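Local atomic coordinates of catalytic domain of the nuclear inclusion protein A (nia) (Tobacco etch virus, PDB entry 1LVM), a protein that probably cleaves the viral polyprotein as a chymotrypsin-type cysteine protease of peptidase family C4, here bound to a peptide product of its own reaction. Residues Met90-Met95 with Met195-Asn200; Thr25-Thr30 with Pro47-Asn52; Phe140-Gly145 with Asn184-Ser189; Trp148-Gln153 with Ser161-Thr166; Ala214-Val217 with His222-Phe225. The protein carries 1 engineered substitution. All coordinates share one frame; numbering follows the deposited sequence.

Interaction 1. Residues Met90-Met95 with Met195-Asn200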
# COMPACT_ATOMS: atom_id res chain seq x y z
N MET A 90 4.34 4.34 5.73
CA MET A 90 2.98 3.79 5.88
C MET A 90 2.15 4.64 6.80
O MET A 90 2.64 5.14 7.83
CB MET A 90 3.04 2.32 6.45
CG MET A 90 1.65 1.59 6.35
SD MET A 90 1.69 -0.07 7.05
CE MET A 90 2.33 -0.89 5.58
N ILE A 91 0.88 4.82 6.46
CA ILE A 91 0.05 5.66 7.34
C ILE A 91 -1.35 5.10 7.27
O ILE A 91 -1.70 4.43 6.30
CB ILE A 91 0.08 7.15 6.77
CG1 ILE A 91 -0.57 8.18 7.76
CG2 ILE A 91 -0.64 7.24 5.39
CD1 ILE A 91 -0.36 9.62 7.27
N ILE A 92 -2.15 5.33 8.30
CA ILE A 92 -3.56 4.85 8.17
C ILE A 92 -4.45 6.06 8.23
O ILE A 92 -4.29 6.90 9.11
CB ILE A 92 -3.98 3.91 9.31
CG1 ILE A 92 -2.98 2.77 9.44
CG2 ILE A 92 -5.44 3.40 9.06
CD1 ILE A 92 -3.18 1.91 10.73
N ILE A 93 -5.33 6.19 7.25
CA ILE A 93 -6.32 7.30 7.21
C ILE A 93 -7.64 6.80 7.75
O ILE A 93 -8.09 5.68 7.37
CB ILE A 93 -6.60 7.64 5.77
CG1 ILE A 93 -5.31 8.10 5.10
CG2 ILE A 93 -7.67 8.72 5.64
CD1 ILE A 93 -5.53 8.27 3.57
N ARG A 94 -8.26 7.56 8.64
CA ARG A 94 -9.59 7.13 9.09
C ARG A 94 -10.57 7.93 8.20
O ARG A 94 -10.56 9.16 8.22
CB ARG A 94 -9.78 7.44 10.58
CG ARG A 94 -11.11 6.93 11.07
CD ARG A 94 -11.39 7.18 12.57
NE ARG A 94 -12.70 6.60 12.80
CZ ARG A 94 -12.93 5.44 13.40
NH1 ARG A 94 -11.92 4.73 13.88
NH2 ARG A 94 -14.16 4.95 13.47
N MET A 95 -11.40 7.25 7.43
CA MET A 95 -12.34 7.98 6.60
C MET A 95 -13.57 8.43 7.45
O MET A 95 -13.94 7.78 8.44
CB MET A 95 -12.80 7.10 5.43
CG MET A 95 -11.65 6.76 4.46
SD MET A 95 -10.99 8.26 3.65
CE MET A 95 -12.28 8.74 2.54
N MET A 195 -2.17 -6.34 13.12
CA MET A 195 -3.60 -6.66 13.30
C MET A 195 -4.09 -6.03 14.60
O MET A 195 -5.23 -5.55 14.68
CB MET A 195 -3.84 -8.18 13.33
CG MET A 195 -3.55 -8.93 12.00
SD MET A 195 -4.32 -8.15 10.59
CE MET A 195 -6.11 -8.30 10.99
N GLU A 196 -3.25 -6.02 15.63
CA GLU A 196 -3.66 -5.38 16.91
C GLU A 196 -3.98 -3.89 16.65
O GLU A 196 -4.99 -3.33 17.10
CB GLU A 196 -2.52 -5.46 17.96
CG GLU A 196 -2.99 -5.08 19.39
CD GLU A 196 -4.10 -6.02 19.83
OE1 GLU A 196 -4.99 -5.55 20.58
OE2 GLU A 196 -4.10 -7.21 19.43
N LEU A 197 -3.08 -3.25 15.93
CA LEU A 197 -3.28 -1.83 15.64
C LEU A 197 -4.59 -1.57 14.89
O LEU A 197 -5.29 -0.61 15.18
CB LEU A 197 -2.08 -1.30 14.83
CG LEU A 197 -2.23 0.16 14.36
CD1 LEU A 197 -2.33 1.11 15.61
CD2 LEU A 197 -1.00 0.50 13.56
N LEU A 198 -4.94 -2.41 13.91
CA LEU A 198 -6.17 -2.19 13.18
C LEU A 198 -7.43 -2.46 13.92
O LEU A 198 -8.46 -1.95 13.54
CB LEU A 198 -6.23 -3.08 11.89
CG LEU A 198 -5.09 -2.87 10.88
CD1 LEU A 198 -5.25 -3.92 9.75
CD2 LEU A 198 -5.15 -1.48 10.23
N THR A 199 -7.35 -3.29 14.97
CA THR A 199 -8.53 -3.73 15.72
C THR A 199 -8.62 -3.28 17.17
O THR A 199 -9.56 -3.68 17.84
CB THR A 199 -8.58 -5.21 15.73
OG1 THR A 199 -7.37 -5.69 16.35
CG2 THR A 199 -8.63 -5.72 14.31
N ASN A 200 -7.69 -2.46 17.64
CA ASN A 200 -7.69 -2.02 19.05
C ASN A 200 -7.53 -0.50 19.09
O ASN A 200 -6.44 0.08 18.89
CB ASN A 200 -6.54 -2.75 19.81
CG ASN A 200 -6.34 -2.27 21.25
OD1 ASN A 200 -6.88 -1.23 21.63
ND2 ASN A 200 -5.54 -3.02 22.04
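Ile92 sends its delta methyl into two leucines of the helix, and that single carbon carries the whole contact. Ile92 CD1 comes to 3.8 Å from Leu197 CD2, the two side chains reaching toward each other tip to tip. The same Ile92 CD1 lies 4.0 Å from Leu198 CD2, but there the side chains cross obliquely. Leu197 gets its branch into place by setting CG anti to its backbone N (chi1 175°), whereas Leu198 holds CG beside its N, so that successive leucines of one helical turn meet the same methyl. Around this trio Ile92 also packs on Phe48 and Trp206, Leu197 on His83 and Leu198 on Phe108. The strand is held from both flanks: Ile91 and Ile93 bond through their backbones to Thr51 and Ile49, and Ile92 to His83. At the C-terminal end of the helix, Thr199 OG1 turns back to Met195 O at 2.7 Å. Asn200 ND2 gives a 3.0 Å bond to Glu196 OE1, which lies almost in the amide plane and accepts through its anti lone pair. Leu197 O is taken by Gln204 NE2. The contact itself is purely apolar, with branched aliphatic residues filling the space between a barrel strand and a short helix; it implies joining by dispersion and exclusion of water, with little directional demand, while polar bonds secure each element separately.

Interaction 2. Residues Thr25-Thr30 with Pro47-Asn52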
# COMPACT_ATOMS: atom_id res chain seq x y z
N THR A 25 -10.83 -4.40 -2.04
CA THR A 25 -10.64 -3.37 -0.99
C THR A 25 -9.66 -2.28 -1.41
O THR A 25 -9.46 -1.30 -0.66
CB THR A 25 -10.09 -3.94 0.32
OG1 THR A 25 -8.71 -4.35 0.10
CG2 THR A 25 -10.89 -5.15 0.76
N ILE A 26 -9.05 -2.43 -2.57
CA ILE A 26 -8.08 -1.41 -3.01
C ILE A 26 -8.76 -0.15 -3.51
O ILE A 26 -9.83 -0.21 -4.14
CB ILE A 26 -7.17 -2.02 -4.09
CG1 ILE A 26 -6.36 -3.12 -3.45
CG2 ILE A 26 -6.36 -0.88 -4.81
CD1 ILE A 26 -5.46 -3.89 -4.47
N CYS A 27 -8.23 1.01 -3.12
CA CYS A 27 -8.74 2.27 -3.56
C CYS A 27 -7.66 3.03 -4.25
O CYS A 27 -6.45 2.89 -3.92
CB CYS A 27 -9.14 3.16 -2.34
SG CYS A 27 -10.40 2.46 -1.22
N HIS A 28 -8.07 3.87 -5.18
CA HIS A 28 -7.12 4.75 -5.86
C HIS A 28 -7.27 6.12 -5.20
O HIS A 28 -8.38 6.65 -5.11
CB HIS A 28 -7.38 4.89 -7.33
CG HIS A 28 -6.22 5.53 -8.03
ND1 HIS A 28 -6.33 6.72 -8.74
CD2 HIS A 28 -4.91 5.17 -8.10
CE1 HIS A 28 -5.14 7.05 -9.22
NE2 HIS A 28 -4.26 6.13 -8.85
N LEU A 29 -6.13 6.72 -4.80
CA LEU A 29 -6.12 7.98 -4.06
C LEU A 29 -5.39 9.08 -4.81
O LEU A 29 -4.27 8.87 -5.30
CB LEU A 29 -5.36 7.73 -2.72
CG LEU A 29 -5.82 6.50 -1.89
CD1 LEU A 29 -5.03 6.34 -0.61
CD2 LEU A 29 -7.27 6.64 -1.48
N THR A 30 -6.02 10.25 -4.89
CA THR A 30 -5.38 11.37 -5.49
C THR A 30 -5.39 12.56 -4.56
O THR A 30 -6.43 13.08 -4.23
CB THR A 30 -6.06 11.73 -6.86
OG1 THR A 30 -5.97 10.59 -7.73
CG2 THR A 30 -5.39 12.95 -7.48
N PRO A 47 -13.19 1.29 8.62
CA PRO A 47 -13.29 2.71 8.30
C PRO A 47 -11.94 3.28 7.87
O PRO A 47 -11.80 4.50 7.66
CB PRO A 47 -13.74 3.29 9.62
CG PRO A 47 -13.01 2.55 10.59
CD PRO A 47 -13.08 1.09 10.07
N PHE A 48 -10.95 2.40 7.75
CA PHE A 48 -9.58 2.85 7.41
C PHE A 48 -9.15 2.60 6.00
O PHE A 48 -9.68 1.71 5.30
CB PHE A 48 -8.57 2.12 8.31
CG PHE A 48 -8.91 2.16 9.80
CD1 PHE A 48 -9.22 3.38 10.42
CD2 PHE A 48 -8.91 1.01 10.57
CE1 PHE A 48 -9.53 3.44 11.79
CE2 PHE A 48 -9.21 1.03 11.95
CZ PHE A 48 -9.53 2.26 12.57
N ILE A 49 -8.16 3.38 5.56
CA ILE A 49 -7.51 3.14 4.27
C ILE A 49 -5.99 3.14 4.66
O ILE A 49 -5.48 4.10 5.23
CB ILE A 49 -7.77 4.24 3.23
CG1 ILE A 49 -9.25 4.20 2.82
CG2 ILE A 49 -6.86 3.99 1.95
CD1 ILE A 49 -9.57 5.15 1.63
N ILE A 50 -5.31 2.06 4.34
CA ILE A 50 -3.87 1.90 4.68
C ILE A 50 -3.16 2.29 3.42
O ILE A 50 -3.49 1.76 2.35
CB ILE A 50 -3.53 0.41 5.01
CG1 ILE A 50 -4.27 -0.02 6.28
CG2 ILE A 50 -1.97 0.25 5.24
CD1 ILE A 50 -4.61 -1.45 6.33
N THR A 51 -2.21 3.21 3.50
CA THR A 51 -1.53 3.68 2.29
C THR A 51 -0.14 4.22 2.62
O THR A 51 0.36 4.07 3.77
CB THR A 51 -2.40 4.70 1.52
OG1 THR A 51 -1.80 4.99 0.26
CG2 THR A 51 -2.55 6.08 2.33
N ASN A 52 0.51 4.80 1.62
CA ASN A 52 1.88 5.30 1.85
C ASN A 52 1.87 6.63 2.60
O ASN A 52 1.06 7.50 2.30
CB ASN A 52 2.57 5.56 0.50
CG ASN A 52 2.61 4.33 -0.36
OD1 ASN A 52 1.64 4.00 -1.07
ND2 ASN A 52 3.75 3.63 -0.32
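Thr51 OG1 donates a hydrogen bond to the backbone O of Tyr41, on strand 36-45, and with its polarity satisfied there the hydroxyl can lie against a methyl group. Leu29 CD1 sits 3.6 Å from Thr51 OG1 and 3.8 Å from Thr51 CB, the two side chains meeting tip to tip. The torsion of Thr51 (chi1 -172°) sets OG1 anti to the backbone N, which leaves CG2 wedged between N and the carbonyl carbon, and this methyl too comes within 3.9 Å of Leu29 CD1. Threonine suits the place because one small branched residue offers both a bond donor and an apolar surface. Strands 26-33 and 48-51 are not neighbours in their sheet: 36-45 runs between them, in the consecutive antiparallel order of a chymotrypsin-type beta barrel. Their short segments, 8.5 Å apart and turned 71° to each other, therefore meet through inward-pointing side chains across the curled interior. Leu29 and Ile49 slide past each other in opposite directions, with Leu29 CD1 at 3.9 Å from Ile49 CG2 and Leu29 CD2 at 4.1 Å from Ile49 CD1. That last methyl also rests on sulfur, Cys27 SG lying 4.0 Å from Ile49 CD1. Cysteine is slim enough to fit beside the larger isoleucine, and its sulfur serves here as an apolar surface. Val65 of strand 62-67 touches Cys27, Leu29 and Ile49 alike.

Interaction 3. Residues Phe140-Gly145 with Asn184-Ser189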
# COMPACT_ATOMS: atom_id res chain seq x y z
N PHE A 140 13.45 -10.28 0.37
CA PHE A 140 14.41 -10.18 1.44
C PHE A 140 14.42 -8.82 2.07
O PHE A 140 14.14 -7.83 1.39
CB PHE A 140 15.84 -10.45 0.93
CG PHE A 140 15.99 -11.75 0.24
CD1 PHE A 140 15.63 -11.85 -1.12
CD2 PHE A 140 16.54 -12.86 0.91
CE1 PHE A 140 15.84 -13.04 -1.80
CE2 PHE A 140 16.75 -14.07 0.23
CZ PHE A 140 16.40 -14.15 -1.13
N PRO A 141 14.76 -8.73 3.38
CA PRO A 141 14.78 -7.38 3.96
C PRO A 141 15.97 -6.59 3.46
O PRO A 141 17.06 -7.15 3.26
CB PRO A 141 14.94 -7.62 5.43
CG PRO A 141 15.77 -8.87 5.46
CD PRO A 141 15.10 -9.73 4.40
N SER A 142 15.77 -5.31 3.28
CA SER A 142 16.88 -4.41 2.94
C SER A 142 17.16 -3.71 4.29
O SER A 142 16.32 -2.96 4.78
CB SER A 142 16.46 -3.38 1.91
OG SER A 142 17.54 -2.48 1.73
N SER A 143 18.32 -3.95 4.91
CA SER A 143 18.67 -3.36 6.23
C SER A 143 17.91 -3.94 7.40
O SER A 143 17.82 -5.15 7.59
CB SER A 143 18.41 -1.86 6.31
OG SER A 143 19.22 -1.09 5.42
N ASP A 144 17.37 -3.00 8.17
CA ASP A 144 16.59 -3.25 9.38
C ASP A 144 15.23 -3.86 9.17
O ASP A 144 14.47 -4.07 10.13
CB ASP A 144 16.43 -1.92 10.15
CG ASP A 144 16.02 -0.76 9.24
OD1 ASP A 144 15.44 -1.07 8.17
OD2 ASP A 144 16.27 0.43 9.60
N GLY A 145 14.90 -4.17 7.93
CA GLY A 145 13.59 -4.77 7.66
C GLY A 145 12.48 -3.76 7.41
O GLY A 145 11.31 -4.16 7.29
N ASN A 184 15.79 -2.38 -9.06
CA ASN A 184 15.51 -3.07 -7.76
C ASN A 184 14.29 -2.37 -7.15
O ASN A 184 14.32 -1.17 -7.08
CB ASN A 184 16.64 -2.88 -6.77
CG ASN A 184 17.85 -3.60 -7.20
OD1 ASN A 184 17.78 -4.73 -7.67
ND2 ASN A 184 18.99 -2.96 -7.04
N ASN A 185 13.30 -3.13 -6.69
CA ASN A 185 12.06 -2.53 -6.15
C ASN A 185 12.00 -2.78 -4.65
O ASN A 185 12.61 -3.72 -4.14
CB ASN A 185 10.84 -3.09 -6.87
CG ASN A 185 10.69 -2.51 -8.30
OD1 ASN A 185 10.07 -3.12 -9.18
ND2 ASN A 185 11.26 -1.35 -8.52
N TYR A 186 11.28 -1.91 -3.95
CA TYR A 186 11.19 -2.00 -2.52
C TYR A 186 9.76 -1.76 -2.02
O TYR A 186 9.08 -0.86 -2.50
CB TYR A 186 12.09 -0.92 -1.88
CG TYR A 186 13.62 -1.14 -2.17
CD1 TYR A 186 14.20 -0.67 -3.37
CD2 TYR A 186 14.41 -1.80 -1.27
CE1 TYR A 186 15.57 -0.89 -3.64
CE2 TYR A 186 15.80 -2.04 -1.53
CZ TYR A 186 16.35 -1.58 -2.71
OH TYR A 186 17.72 -1.81 -2.93
N PHE A 187 9.34 -2.59 -1.07
CA PHE A 187 8.03 -2.34 -0.47
C PHE A 187 8.24 -2.06 1.01
O PHE A 187 9.26 -2.43 1.62
CB PHE A 187 7.06 -3.54 -0.72
CG PHE A 187 7.36 -4.82 0.03
CD1 PHE A 187 6.91 -5.04 1.30
CD2 PHE A 187 8.07 -5.88 -0.63
CE1 PHE A 187 7.12 -6.30 1.93
CE2 PHE A 187 8.27 -7.11 -0.04
CZ PHE A 187 7.80 -7.34 1.26
N THR A 188 7.27 -1.39 1.61
CA THR A 188 7.34 -1.12 3.01
C THR A 188 6.63 -2.27 3.68
O THR A 188 5.47 -2.59 3.37
CB THR A 188 6.58 0.20 3.33
OG1 THR A 188 7.27 1.29 2.68
CG2 THR A 188 6.48 0.43 4.81
N SER A 189 7.35 -2.94 4.58
CA SER A 189 6.83 -4.05 5.30
C SER A 189 5.71 -3.71 6.32
O SER A 189 5.64 -2.61 6.92
CB SER A 189 7.96 -4.78 6.05
OG SER A 189 8.53 -3.92 7.04
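Ser142 turns its CB to the ring of Tyr186, meeting it at the edge and in the plane, 3.8 Å from Tyr186 CE2 and 4.1 Å from Tyr186 CD2. One bond further out, Ser142 OG stands 3.7 Å from Tyr186 CE2, approaching obliquely. A chi1 of 174° sets that oxygen anti to the backbone N, and from there it reaches its true polar partner, NE2 of His222, in a hydrogen bond. Serine is small enough to lie against the tyrosine edge while still holding the imidazole, whose ring meets Tyr186 edge-to-face. The tyrosine is thus steadied along its flank, and its OH bonds an acidic side chain of the bound peptide, as does Asn184 ND2, so this end of the contact forms part of the substrate site. At the other end, Ser189 OG lies 2.8 Å from Gly145 O, with Ile146 O also within bonding reach. Its single proton can go to either carbonyl, while Arg88 NH2 donates to the oxygen. Gly145 turns sharply, with phi 89° and psi 6°, angles at which a beta carbon would press on the carbonyl O of Asp144. Just before it, Asp144 OD1 takes the N-H of Ile146, as in an Asx turn. Residues 143-146 form the loop joining strand 130-142 to strand 147-150, and 147-150 then lies between 130-142 and 185-189 in the second barrel, so the contact reaches past that intervening strand.

Interaction 4. Residues Trp148-Gln153 with Ser161-Thr166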
# COMPACT_ATOMS: atom_id res chain seq x y z
N TRP A 148 11.63 -3.87 2.17
CA TRP A 148 11.97 -5.25 1.71
C TRP A 148 12.10 -5.18 0.21
O TRP A 148 11.42 -4.41 -0.46
CB TRP A 148 10.92 -6.28 2.09
CG TRP A 148 11.07 -6.74 3.50
CD1 TRP A 148 11.09 -5.94 4.62
CD2 TRP A 148 11.23 -8.09 3.95
NE1 TRP A 148 11.26 -6.71 5.72
CE2 TRP A 148 11.34 -8.03 5.34
CE3 TRP A 148 11.29 -9.35 3.30
CZ2 TRP A 148 11.52 -9.17 6.11
CZ3 TRP A 148 11.46 -10.51 4.09
CH2 TRP A 148 11.57 -10.40 5.47
N LYS A 149 13.02 -5.97 -0.35
CA LYS A 149 13.23 -6.00 -1.78
C LYS A 149 12.26 -6.94 -2.48
O LYS A 149 11.90 -8.00 -1.95
CB LYS A 149 14.66 -6.57 -2.07
CG LYS A 149 15.88 -5.80 -1.41
CD LYS A 149 17.31 -6.49 -1.78
CE LYS A 149 18.58 -5.90 -1.09
NZ LYS A 149 19.87 -6.74 -1.33
N HIS A 150 11.89 -6.57 -3.71
CA HIS A 150 11.06 -7.46 -4.48
C HIS A 150 11.45 -7.23 -5.92
O HIS A 150 12.03 -6.18 -6.23
CB HIS A 150 9.53 -7.26 -4.19
CG HIS A 150 8.89 -6.13 -4.95
ND1 HIS A 150 8.54 -4.94 -4.34
CD2 HIS A 150 8.55 -6.02 -6.26
CE1 HIS A 150 8.00 -4.14 -5.26
NE2 HIS A 150 7.99 -4.77 -6.43
N TRP A 151 11.21 -8.24 -6.79
CA TRP A 151 11.56 -8.11 -8.19
C TRP A 151 10.36 -8.17 -9.15
O TRP A 151 10.42 -8.76 -10.22
CB TRP A 151 12.63 -9.17 -8.54
CG TRP A 151 13.92 -8.88 -7.84
CD1 TRP A 151 14.97 -8.18 -8.34
CD2 TRP A 151 14.30 -9.25 -6.48
NE1 TRP A 151 15.98 -8.08 -7.39
CE2 TRP A 151 15.60 -8.73 -6.26
CE3 TRP A 151 13.68 -9.96 -5.46
CZ2 TRP A 151 16.27 -8.90 -5.06
CZ3 TRP A 151 14.37 -10.13 -4.25
CH2 TRP A 151 15.65 -9.60 -4.07
N ILE A 152 9.25 -7.56 -8.75
CA ILE A 152 8.08 -7.48 -9.63
C ILE A 152 8.05 -6.17 -10.39
O ILE A 152 8.12 -5.12 -9.79
CB ILE A 152 6.81 -7.63 -8.79
CG1 ILE A 152 6.88 -8.99 -8.09
CG2 ILE A 152 5.55 -7.43 -9.69
CD1 ILE A 152 5.87 -9.21 -6.91
N GLN A 153 7.89 -6.22 -11.72
CA GLN A 153 7.87 -4.98 -12.51
C GLN A 153 6.68 -4.14 -12.09
O GLN A 153 5.57 -4.62 -12.05
CB GLN A 153 7.72 -5.31 -13.98
CG GLN A 153 8.96 -5.29 -14.75
CD GLN A 153 8.65 -4.87 -16.14
OE1 GLN A 153 7.78 -5.45 -16.78
NE2 GLN A 153 9.33 -3.83 -16.62
N SER A 161 0.14 -0.53 -3.50
CA SER A 161 -0.47 -1.83 -3.88
C SER A 161 0.04 -2.88 -2.93
O SER A 161 1.24 -2.90 -2.62
CB SER A 161 -0.11 -2.19 -5.33
OG SER A 161 -0.58 -1.24 -6.29
N PRO A 162 -0.82 -3.83 -2.47
CA PRO A 162 -0.35 -4.86 -1.53
C PRO A 162 0.56 -5.94 -2.13
O PRO A 162 0.32 -6.34 -3.26
CB PRO A 162 -1.66 -5.53 -1.02
CG PRO A 162 -2.59 -5.36 -2.25
CD PRO A 162 -2.28 -3.91 -2.68
N LEU A 163 1.57 -6.36 -1.36
CA LEU A 163 2.45 -7.47 -1.73
C LEU A 163 1.76 -8.56 -0.92
O LEU A 163 1.52 -8.36 0.26
CB LEU A 163 3.89 -7.26 -1.21
CG LEU A 163 4.79 -6.46 -2.18
CD1 LEU A 163 4.65 -7.06 -3.62
CD2 LEU A 163 4.32 -5.03 -2.23
N VAL A 164 1.41 -9.69 -1.55
CA VAL A 164 0.68 -10.79 -0.92
C VAL A 164 1.47 -12.10 -1.00
O VAL A 164 2.03 -12.43 -2.05
CB VAL A 164 -0.70 -11.01 -1.69
CG1 VAL A 164 -1.58 -11.98 -0.90
CG2 VAL A 164 -1.46 -9.66 -1.84
N SER A 165 1.51 -12.81 0.12
CA SER A 165 2.19 -14.11 0.24
C SER A 165 1.39 -15.15 -0.55
O SER A 165 0.17 -15.28 -0.37
CB SER A 165 2.15 -14.55 1.70
OG SER A 165 2.58 -15.93 1.80
N THR A 166 2.05 -15.91 -1.42
CA THR A 166 1.28 -16.92 -2.16
C THR A 166 1.10 -18.09 -1.20
O THR A 166 0.27 -18.96 -1.41
CB THR A 166 2.03 -17.38 -3.49
OG1 THR A 166 3.29 -17.96 -3.11
CG2 THR A 166 2.31 -16.18 -4.41
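Leu163 sets one methyl, CD1, against two partners on the facing segment, and there the packing is closest. Ile152 CD1 lies 4.1 Å from Leu163 CD1, the side chains sliding past each other in opposite directions. The same Leu163 CD1 covers one face of the His150 ring, more loosely, with His150 ND1 at 4.5 Å. Leucine suits this spot, its rounded end fitting both an aliphatic neighbour and a flat imidazole. The histidine is oriented for it by a chi1 of 82°, which places CG between the backbone N and the carbonyl carbon. Its own segment may help to hold the ring plane: Ile152 N lies at the ring edge, in plane, and His150 NE2 gives Ile152 O a weak bond of 3.4 Å, bent to 131° at the hydrogen. Strands 147-150 and 162-165 stand opposite in the closed six-stranded barrel, with two strands between them whichever way one counts, so these side chains meet through the interior. Phe187, of strand 185-189, packs on Leu163 from within the same barrel, and His175 meets the His150 ring with planes about 70° apart. The outer side differs: beyond the strand, Trp151 and Gln153 are exposed, while Ile152 between them points inward and also rests on Ser134 and Ser137. On the outward side of strand 162-165, Val164 packs on Val120 and Tyr19.

Interaction 5. Residues Ala214-Val217 with His222-Phe225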
# COMPACT_ATOMS: atom_id res chain seq x y z
N ALA A 214 9.79 17.85 3.42
CA ALA A 214 10.97 17.85 2.56
C ALA A 214 10.79 16.98 1.35
O ALA A 214 9.85 16.21 1.26
CB ALA A 214 12.18 17.40 3.34
N ASP A 215 11.73 17.07 0.43
CA ASP A 215 11.66 16.30 -0.81
C ASP A 215 12.43 14.97 -0.78
O ASP A 215 12.48 14.26 -1.77
CB ASP A 215 12.12 17.16 -1.99
CG ASP A 215 11.15 18.29 -2.27
OD1 ASP A 215 9.92 18.04 -2.25
OD2 ASP A 215 11.61 19.43 -2.53
N SER A 216 13.02 14.64 0.36
CA SER A 216 13.67 13.36 0.49
C SER A 216 13.62 13.00 1.96
O SER A 216 13.51 13.86 2.83
CB SER A 216 15.11 13.39 -0.04
OG SER A 216 15.94 14.08 0.87
N VAL A 217 13.64 11.71 2.24
CA VAL A 217 13.59 11.28 3.61
C VAL A 217 14.55 10.12 3.83
O VAL A 217 14.95 9.45 2.87
CB VAL A 217 12.16 10.86 3.99
CG1 VAL A 217 11.79 9.63 3.18
CG2 VAL A 217 12.08 10.58 5.45
N HIS A 222 17.76 4.00 3.96
CA HIS A 222 17.79 4.44 2.56
C HIS A 222 17.37 5.91 2.48
O HIS A 222 16.49 6.35 3.23
CB HIS A 222 16.76 3.65 1.72
CG HIS A 222 17.15 2.23 1.40
ND1 HIS A 222 17.78 1.89 0.22
CD2 HIS A 222 16.89 1.05 2.04
CE1 HIS A 222 17.90 0.57 0.14
NE2 HIS A 222 17.36 0.04 1.22
N LYS A 223 17.99 6.69 1.59
CA LYS A 223 17.51 8.05 1.39
C LYS A 223 16.49 7.87 0.24
O LYS A 223 16.80 7.30 -0.83
CB LYS A 223 18.66 8.96 0.95
CG LYS A 223 18.34 10.44 0.98
CD LYS A 223 19.47 11.23 0.33
CE LYS A 223 19.29 12.71 0.54
NZ LYS A 223 20.48 13.44 0.05
N VAL A 224 15.26 8.34 0.45
CA VAL A 224 14.25 8.22 -0.55
C VAL A 224 13.76 9.60 -1.01
O VAL A 224 13.44 10.43 -0.19
CB VAL A 224 12.98 7.42 -0.03
CG1 VAL A 224 12.10 7.00 -1.27
CG2 VAL A 224 13.42 6.20 0.82
N PHE A 225 13.77 9.82 -2.32
CA PHE A 225 13.31 11.08 -2.86
C PHE A 225 11.87 11.00 -3.31
O PHE A 225 11.41 9.96 -3.76
CB PHE A 225 14.14 11.49 -4.06
CG PHE A 225 15.58 11.73 -3.73
CD1 PHE A 225 16.47 10.67 -3.66
CD2 PHE A 225 16.04 13.03 -3.47
CE1 PHE A 225 17.81 10.88 -3.31
CE2 PHE A 225 17.40 13.25 -3.12
CZ PHE A 225 18.28 12.17 -3.05
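Val217 and Val224 exchange two backbone hydrogen bonds, forming the hydrogen-bonded pair of an antiparallel hairpin. Val224 N reaches Val217 O at 2.7 Å and nearly straight (170°). In return Val217 N donates to Val224 O at 2.8 Å, with an angle of 155° at the hydrogen. Next comes the non-hydrogen-bonded pair Ser216 and Phe225, whose alpha carbons are 4.1 Å apart; Ser216 CA makes a C-H contact of 3.0 Å to Val224 O. On their face of the sheet, Ser216 CB approaches the Phe225 ring obliquely, 3.6 Å from Phe225 CD2, and the extended Lys223 brings its CE to 3.6 Å from Ser216 OG. A small serine leaves room there for both larger neighbours. On the other face of the hairpin the two valines lie side by side and point the same way, Val217 CG1 being 4.1 Å from Val224 CB. Their beta-branched shape suits extended strands, and both pack on an aromatic side chain of the bound peptide. At the ends, Asp215 OD1 forms a salt bridge with Arg57, while His222 bonds the peptide backbone through ND1. Val224 and Phe225 also pair with the peptide in parallel, which places strand 222-225 between hairpin partner and ligand. The chemistry implies that backbone bonds fix the register, leaving the two valines, with His222 and Lys223, to meet the peptide.

Interactions 1 to 4 are buried, whereas interaction 5 is only partly so and lies farthest from the centre of the chain. Interactions 1 and 2 share one sheet, where strands 48-51 and 91-94 are neighbours joined by backbone bonds such as Ile91 N to Thr51 O; interactions 3 and 4 share the other barrel through strands 147-150 and 185-189. Ile26 touching Pro162 is one point where the two barrels meet. The barrel-filling contacts, 2 and 4, and the helix contact, 1, rest chiefly on aliphatic packing. Nearer the bound peptide, polar chemistry enters: interaction 3 supplies hydroxyl bonds and interaction 5 backbone pairing, and Ser142 with His222 links them.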